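Local coordinates for protein HPT domain (Escherichia coli, PDB 2A0B) that relays phosphoryl groups toward the response regulator ArcA as the histidine-containing phosphotransfer (HPt) domain of the anaerobic sensor kinase ArcB, at residues K7-L21 / H110-T123. Sequence-based numbering, arbitrary orientation. Where two conformers were deposited one is given.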
loop_
_atom_site.group_PDB
_atom_site.type_symbol
_atom_site.label_atom_id
_atom_site.label_comp_id
_atom_site.label_asym_id
_atom_site.label_seq_id
_atom_site.Cartn_x
_atom_site.Cartn_y
_atom_site.Cartn_z
ATOM N N LYS A 7 -9.910 6.404 -11.402
ATOM C CA LYS A 7 -9.337 6.066 -10.108
ATOM C C LYS A 7 -8.929 4.590 -10.032
ATOM O O LYS A 7 -7.923 4.313 -9.374
ATOM C CB LYS A 7 -10.197 6.464 -8.950
ATOM C CG LYS A 7 -11.315 5.663 -8.355
ATOM C CD LYS A 7 -12.030 6.602 -7.372
ATOM C CE LYS A 7 -13.437 6.163 -6.987
ATOM N NZ LYS A 7 -13.749 6.795 -5.655
ATOM N N SER A 8 -9.697 3.697 -10.633
ATOM C CA SER A 8 -9.325 2.282 -10.599
ATOM C C SER A 8 -7.962 2.112 -11.280
ATOM O O SER A 8 -7.067 1.478 -10.714
ATOM C CB SER A 8 -10.376 1.395 -11.263
ATOM O OG SER A 8 -11.580 1.345 -10.505
ATOM N N GLU A 9 -7.779 2.700 -12.459
ATOM C CA GLU A 9 -6.531 2.568 -13.198
ATOM C C GLU A 9 -5.313 3.086 -12.465
ATOM O O GLU A 9 -4.198 2.563 -12.531
ATOM C CB GLU A 9 -6.610 3.322 -14.551
ATOM C CG GLU A 9 -7.796 2.840 -15.360
ATOM C CD GLU A 9 -7.920 3.405 -16.761
ATOM O OE1 GLU A 9 -7.503 4.554 -17.026
ATOM O OE2 GLU A 9 -8.464 2.645 -17.609
ATOM N N ALA A 10 -5.528 4.205 -11.767
ATOM C CA ALA A 10 -4.464 4.857 -11.047
ATOM C C ALA A 10 -4.082 4.149 -9.768
ATOM O O ALA A 10 -2.901 4.082 -9.431
ATOM C CB ALA A 10 -4.906 6.297 -10.757
ATOM N N LEU A 11 -5.018 3.589 -9.016
ATOM C CA LEU A 11 -4.745 3.082 -7.707
ATOM C C LEU A 11 -4.481 1.502 -7.769
ATOM O O LEU A 11 -3.940 1.122 -6.783
ATOM C CB LEU A 11 -5.910 3.318 -6.736
ATOM C CG LEU A 11 -6.253 4.864 -6.525
ATOM C CD1 LEU A 11 -7.448 4.944 -5.623
ATOM C CD2 LEU A 11 -5.019 5.469 -5.855
ATOM N N LEU A 12 -5.030 0.962 -8.824
ATOM C CA LEU A 12 -4.869 -0.555 -8.739
ATOM C C LEU A 12 -4.008 -1.027 -9.865
ATOM O O LEU A 12 -3.851 -0.451 -10.919
ATOM C CB LEU A 12 -6.268 -1.156 -9.015
ATOM C CG LEU A 12 -7.391 -0.667 -8.075
ATOM C CD1 LEU A 12 -8.713 -1.319 -8.499
ATOM C CD2 LEU A 12 -6.996 -0.883 -6.643
ATOM N N ASP A 13 -3.474 -2.283 -9.693
ATOM C CA ASP A 13 -2.769 -2.901 -10.806
ATOM C C ASP A 13 -3.762 -3.791 -11.577
ATOM O O ASP A 13 -3.930 -4.987 -11.179
ATOM C CB ASP A 13 -1.620 -3.743 -10.265
ATOM C CG ASP A 13 -0.746 -4.335 -11.362
ATOM O OD1 ASP A 13 -1.064 -4.370 -12.537
ATOM O OD2 ASP A 13 0.373 -4.697 -10.897
ATOM N N ILE A 14 -4.496 -3.247 -12.499
ATOM C CA ILE A 14 -5.576 -3.942 -13.204
ATOM C C ILE A 14 -5.099 -5.151 -13.998
ATOM O O ILE A 14 -5.733 -6.210 -13.775
ATOM C CB ILE A 14 -6.426 -3.008 -14.084
ATOM C CG1 ILE A 14 -6.884 -1.858 -13.177
ATOM C CG2 ILE A 14 -7.620 -3.795 -14.631
ATOM C CD1 ILE A 14 -7.765 -2.278 -12.038
ATOM N N PRO A 15 -4.028 -5.090 -14.722
ATOM C CA PRO A 15 -3.526 -6.286 -15.458
ATOM C C PRO A 15 -3.254 -7.414 -14.455
ATOM O O PRO A 15 -3.643 -8.576 -14.768
ATOM C CB PRO A 15 -2.248 -5.831 -16.115
ATOM C CG PRO A 15 -2.594 -4.368 -16.445
ATOM C CD PRO A 15 -3.222 -3.915 -15.141
ATOM N N MET A 16 -2.606 -7.188 -13.350
ATOM C CA MET A 16 -2.281 -8.228 -12.372
ATOM C C MET A 16 -3.570 -8.769 -11.794
ATOM O O MET A 16 -3.816 -9.993 -11.641
ATOM C CB MET A 16 -1.324 -7.754 -11.274
ATOM C CG MET A 16 -1.138 -8.746 -10.120
ATOM S SD MET A 16 -2.387 -8.536 -8.843
ATOM C CE MET A 16 -1.595 -9.210 -7.388
ATOM N N LEU A 17 -4.528 -7.901 -11.394
ATOM C CA LEU A 17 -5.763 -8.348 -10.801
ATOM C C LEU A 17 -6.594 -9.177 -11.791
ATOM O O LEU A 17 -7.235 -10.126 -11.285
ATOM C CB LEU A 17 -6.580 -7.109 -10.295
ATOM C CG LEU A 17 -5.884 -6.550 -9.053
ATOM C CD1 LEU A 17 -6.480 -5.107 -8.872
ATOM C CD2 LEU A 17 -6.135 -7.297 -7.759
ATOM N N GLU A 18 -6.612 -8.814 -13.054
ATOM C CA GLU A 18 -7.442 -9.551 -14.006
ATOM C C GLU A 18 -6.791 -10.958 -14.184
ATOM O O GLU A 18 -7.601 -11.912 -14.228
ATOM C CB GLU A 18 -7.555 -8.828 -15.322
ATOM C CG GLU A 18 -8.591 -7.700 -15.114
ATOM C CD GLU A 18 -9.024 -6.997 -16.377
ATOM O OE1 GLU A 18 -8.554 -7.279 -17.493
ATOM O OE2 GLU A 18 -9.928 -6.122 -16.234
ATOM N N GLN A 19 -5.468 -10.955 -14.226
ATOM C CA GLN A 19 -4.835 -12.300 -14.384
ATOM C C GLN A 19 -5.127 -13.085 -13.125
ATOM O O GLN A 19 -5.468 -14.328 -13.173
ATOM C CB GLN A 19 -3.340 -12.091 -14.561
ATOM C CG GLN A 19 -2.563 -13.416 -14.699
ATOM C CD GLN A 19 -1.069 -13.165 -14.756
ATOM O OE1 GLN A 19 -0.493 -13.250 -15.843
ATOM N NE2 GLN A 19 -0.396 -12.905 -13.666
ATOM N N TYR A 20 -5.020 -12.536 -11.928
ATOM C CA TYR A 20 -5.328 -13.211 -10.699
ATOM C C TYR A 20 -6.728 -13.763 -10.628
ATOM O O TYR A 20 -6.933 -14.934 -10.161
ATOM C CB TYR A 20 -5.055 -12.291 -9.503
ATOM C CG TYR A 20 -3.643 -12.497 -9.012
ATOM C CD1 TYR A 20 -2.559 -12.586 -9.886
ATOM C CD2 TYR A 20 -3.401 -12.599 -7.660
ATOM C CE1 TYR A 20 -1.263 -12.773 -9.431
ATOM C CE2 TYR A 20 -2.110 -12.780 -7.184
ATOM C CZ TYR A 20 -1.051 -12.869 -8.078
ATOM O OH TYR A 20 0.217 -13.059 -7.548
ATOM N N LEU A 21 -7.732 -13.071 -11.123
ATOM C CA LEU A 21 -9.108 -13.535 -11.109
ATOM C C LEU A 21 -9.223 -14.821 -11.967
ATOM O O LEU A 21 -10.009 -15.685 -11.582
ATOM C CB LEU A 21 -10.082 -12.485 -11.641
ATOM C CG LEU A 21 -10.568 -11.504 -10.549
ATOM C CD1 LEU A 21 -11.354 -10.425 -11.297
ATOM C CD2 LEU A 21 -11.436 -12.187 -9.509
ATOM N N HIS A 110 -9.367 4.376 1.820
ATOM C CA HIS A 110 -10.004 4.646 0.573
ATOM C C HIS A 110 -9.577 3.769 -0.584
ATOM O O HIS A 110 -10.314 3.307 -1.425
ATOM C CB HIS A 110 -9.844 6.180 0.226
ATOM C CG HIS A 110 -10.206 6.542 -1.158
ATOM N ND1 HIS A 110 -11.514 6.701 -1.566
ATOM C CD2 HIS A 110 -9.517 6.791 -2.308
ATOM C CE1 HIS A 110 -11.596 7.000 -2.833
ATOM N NE2 HIS A 110 -10.384 7.077 -3.331
ATOM N N ASP A 111 -8.221 3.542 -0.674
ATOM C CA ASP A 111 -7.686 2.681 -1.704
ATOM C C ASP A 111 -8.260 1.210 -1.451
ATOM O O ASP A 111 -8.591 0.709 -2.531
ATOM C CB ASP A 111 -6.163 2.598 -1.560
ATOM C CG ASP A 111 -5.357 3.758 -2.114
ATOM O OD1 ASP A 111 -5.822 4.903 -1.780
ATOM O OD2 ASP A 111 -4.398 3.724 -2.884
ATOM N N VAL A 112 -8.371 0.867 -0.219
ATOM C CA VAL A 112 -8.977 -0.535 -0.030
ATOM C C VAL A 112 -10.413 -0.548 -0.483
ATOM O O VAL A 112 -10.900 -1.464 -1.173
ATOM C CB VAL A 112 -8.847 -0.894 1.421
ATOM C CG1 VAL A 112 -9.783 -2.042 1.864
ATOM C CG2 VAL A 112 -7.389 -1.184 1.838
ATOM N N GLU A 113 -11.192 0.568 -0.191
ATOM C CA GLU A 113 -12.573 0.553 -0.684
ATOM C C GLU A 113 -12.711 0.527 -2.157
ATOM O O GLU A 113 -13.623 -0.011 -2.803
ATOM C CB GLU A 113 -13.272 1.868 -0.149
ATOM C CG GLU A 113 -13.439 1.813 1.331
ATOM C CD GLU A 113 -13.849 3.129 1.998
ATOM O OE1 GLU A 113 -13.740 4.171 1.335
ATOM O OE2 GLU A 113 -14.247 3.075 3.155
ATOM N N VAL A 114 -11.837 1.179 -2.979
ATOM C CA VAL A 114 -11.767 1.175 -4.393
ATOM C C VAL A 114 -11.458 -0.293 -4.911
ATOM O O VAL A 114 -12.122 -0.630 -5.851
ATOM C CB VAL A 114 -10.702 2.158 -4.935
ATOM C CG1 VAL A 114 -10.514 2.033 -6.414
ATOM C CG2 VAL A 114 -11.268 3.592 -4.651
ATOM N N LEU A 115 -10.560 -0.944 -4.234
ATOM C CA LEU A 115 -10.285 -2.362 -4.718
ATOM C C LEU A 115 -11.485 -3.229 -4.397
ATOM O O LEU A 115 -11.867 -3.979 -5.316
ATOM C CB LEU A 115 -8.998 -2.773 -4.034
ATOM C CG LEU A 115 -8.682 -4.312 -4.255
ATOM C CD1 LEU A 115 -8.567 -4.521 -5.700
ATOM C CD2 LEU A 115 -7.447 -4.610 -3.404
ATOM N N LYS A 116 -12.102 -3.060 -3.255
ATOM C CA LYS A 116 -13.297 -3.901 -2.943
ATOM C C LYS A 116 -14.341 -3.710 -4.002
ATOM O O LYS A 116 -14.989 -4.631 -4.516
ATOM C CB LYS A 116 -13.888 -3.612 -1.588
ATOM C CG LYS A 116 -13.119 -4.198 -0.439
ATOM C CD LYS A 116 -13.623 -3.801 0.913
ATOM C CE LYS A 116 -12.916 -4.469 2.065
ATOM N NZ LYS A 116 -13.378 -3.927 3.385
ATOM N N ALA A 117 -14.612 -2.449 -4.414
ATOM C CA ALA A 117 -15.616 -2.196 -5.413
ATOM C C ALA A 117 -15.285 -2.780 -6.754
ATOM O O ALA A 117 -16.139 -3.297 -7.463
ATOM C CB ALA A 117 -15.821 -0.659 -5.471
ATOM N N TRP A 118 -14.015 -2.751 -7.165
ATOM C CA TRP A 118 -13.563 -3.255 -8.441
ATOM C C TRP A 118 -13.749 -4.797 -8.443
ATOM O O TRP A 118 -14.224 -5.252 -9.495
ATOM C CB TRP A 118 -12.060 -2.908 -8.615
ATOM C CG TRP A 118 -11.602 -3.303 -9.989
ATOM C CD1 TRP A 118 -11.673 -2.597 -11.141
ATOM C CD2 TRP A 118 -11.054 -4.598 -10.346
ATOM N NE1 TRP A 118 -11.205 -3.345 -12.211
ATOM C CE2 TRP A 118 -10.816 -4.570 -11.711
ATOM C CE3 TRP A 118 -10.769 -5.741 -9.581
ATOM C CZ2 TRP A 118 -10.281 -5.651 -12.429
ATOM C CZ3 TRP A 118 -10.244 -6.842 -10.285
ATOM C CH2 TRP A 118 -9.998 -6.754 -11.640
ATOM N N VAL A 119 -13.439 -5.399 -7.321
ATOM C CA VAL A 119 -13.543 -6.880 -7.332
ATOM C C VAL A 119 -15.027 -7.262 -7.403
ATOM O O VAL A 119 -15.372 -8.249 -8.113
ATOM C CB VAL A 119 -12.920 -7.530 -6.113
ATOM C CG1 VAL A 119 -13.158 -9.061 -6.101
ATOM C CG2 VAL A 119 -11.413 -7.369 -6.008
ATOM N N ALA A 120 -15.853 -6.502 -6.715
ATOM C CA ALA A 120 -17.308 -6.734 -6.763
ATOM C C ALA A 120 -17.845 -6.611 -8.171
ATOM O O ALA A 120 -18.659 -7.462 -8.601
ATOM C CB ALA A 120 -18.051 -5.768 -5.855
ATOM N N LYS A 121 -17.440 -5.648 -8.968
ATOM C CA LYS A 121 -17.886 -5.427 -10.321
ATOM C C LYS A 121 -17.306 -6.405 -11.335
ATOM O O LYS A 121 -17.969 -6.812 -12.298
ATOM C CB LYS A 121 -17.547 -3.997 -10.746
ATOM C CG LYS A 121 -17.919 -3.648 -12.175
ATOM C CD LYS A 121 -18.405 -2.203 -12.293
ATOM C CE LYS A 121 -19.527 -2.113 -13.320
ATOM N NZ LYS A 121 -20.837 -1.858 -12.640
ATOM N N ALA A 122 -16.052 -6.793 -11.137
ATOM C CA ALA A 122 -15.408 -7.711 -12.071
ATOM C C ALA A 122 -16.019 -9.099 -11.940
ATOM O O ALA A 122 -16.023 -9.842 -12.928
ATOM C CB ALA A 122 -13.907 -7.743 -11.830
ATOM N N THR A 123 -16.452 -9.476 -10.755
ATOM C CA THR A 123 -16.998 -10.812 -10.529
ATOM C C THR A 123 -18.507 -10.869 -10.717
ATOM O O THR A 123 -19.046 -10.133 -11.580
ATOM C CB THR A 123 -16.580 -11.325 -9.144
ATOM O OG1 THR A 123 -17.085 -10.476 -8.117
ATOM C CG2 THR A 123 -15.064 -11.350 -9.020
HETATM O O HOH W 1 -13.254 0.637 -8.084
HETATM O O HOH W 2 -3.256 1.677 -4.120
#
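Lys7 lays its extended chain across Val114 and brings NZ to the edge of the His110 imidazole, 3.6 Å from CE1, where two short N-terminal helices pack against the C-terminal half of helix 93-122, one of the helices of the HPt four-helix bundle. Ser8 OG is linked to Val114 O through a water. Leu11 sets CD2 3.5 Å from Asp111 OD2, and a second water donates both to that carboxylate oxygen and to Leu11 O; this end of the contact lies near the zinc ligand His77. At the break between the short helices, Leu12 splits its methyls, CD1 meeting Trp118 CB at 3.7 Å and CD2 turning to Leu115 CB. Trp118, its CG anti to the backbone N (chi1 -174°), reaches out as a knob into the hole formed by Ser8, Ile14, Leu17 and Glu18. In the conformer described, one of two, Ile14 CD1 sits over the five-membered ring of Trp118 in a CH-pi contact, 3.9 Å from its centroid. Leu17 CB touches CZ3 of the same indole, while Glu18 CG lies in the ring plane at the CZ2 edge. With the indole of Trp118 cut back to an alanine, Leu17 CB and Leu12 CD1 would probably face a gap and helix 14-23 would lose part of its hold on this face. Leu21 finishes the interface, its CD1 3.7 Å from Ala122 CB and its CD2 3.8 Å from Thr123 CG2.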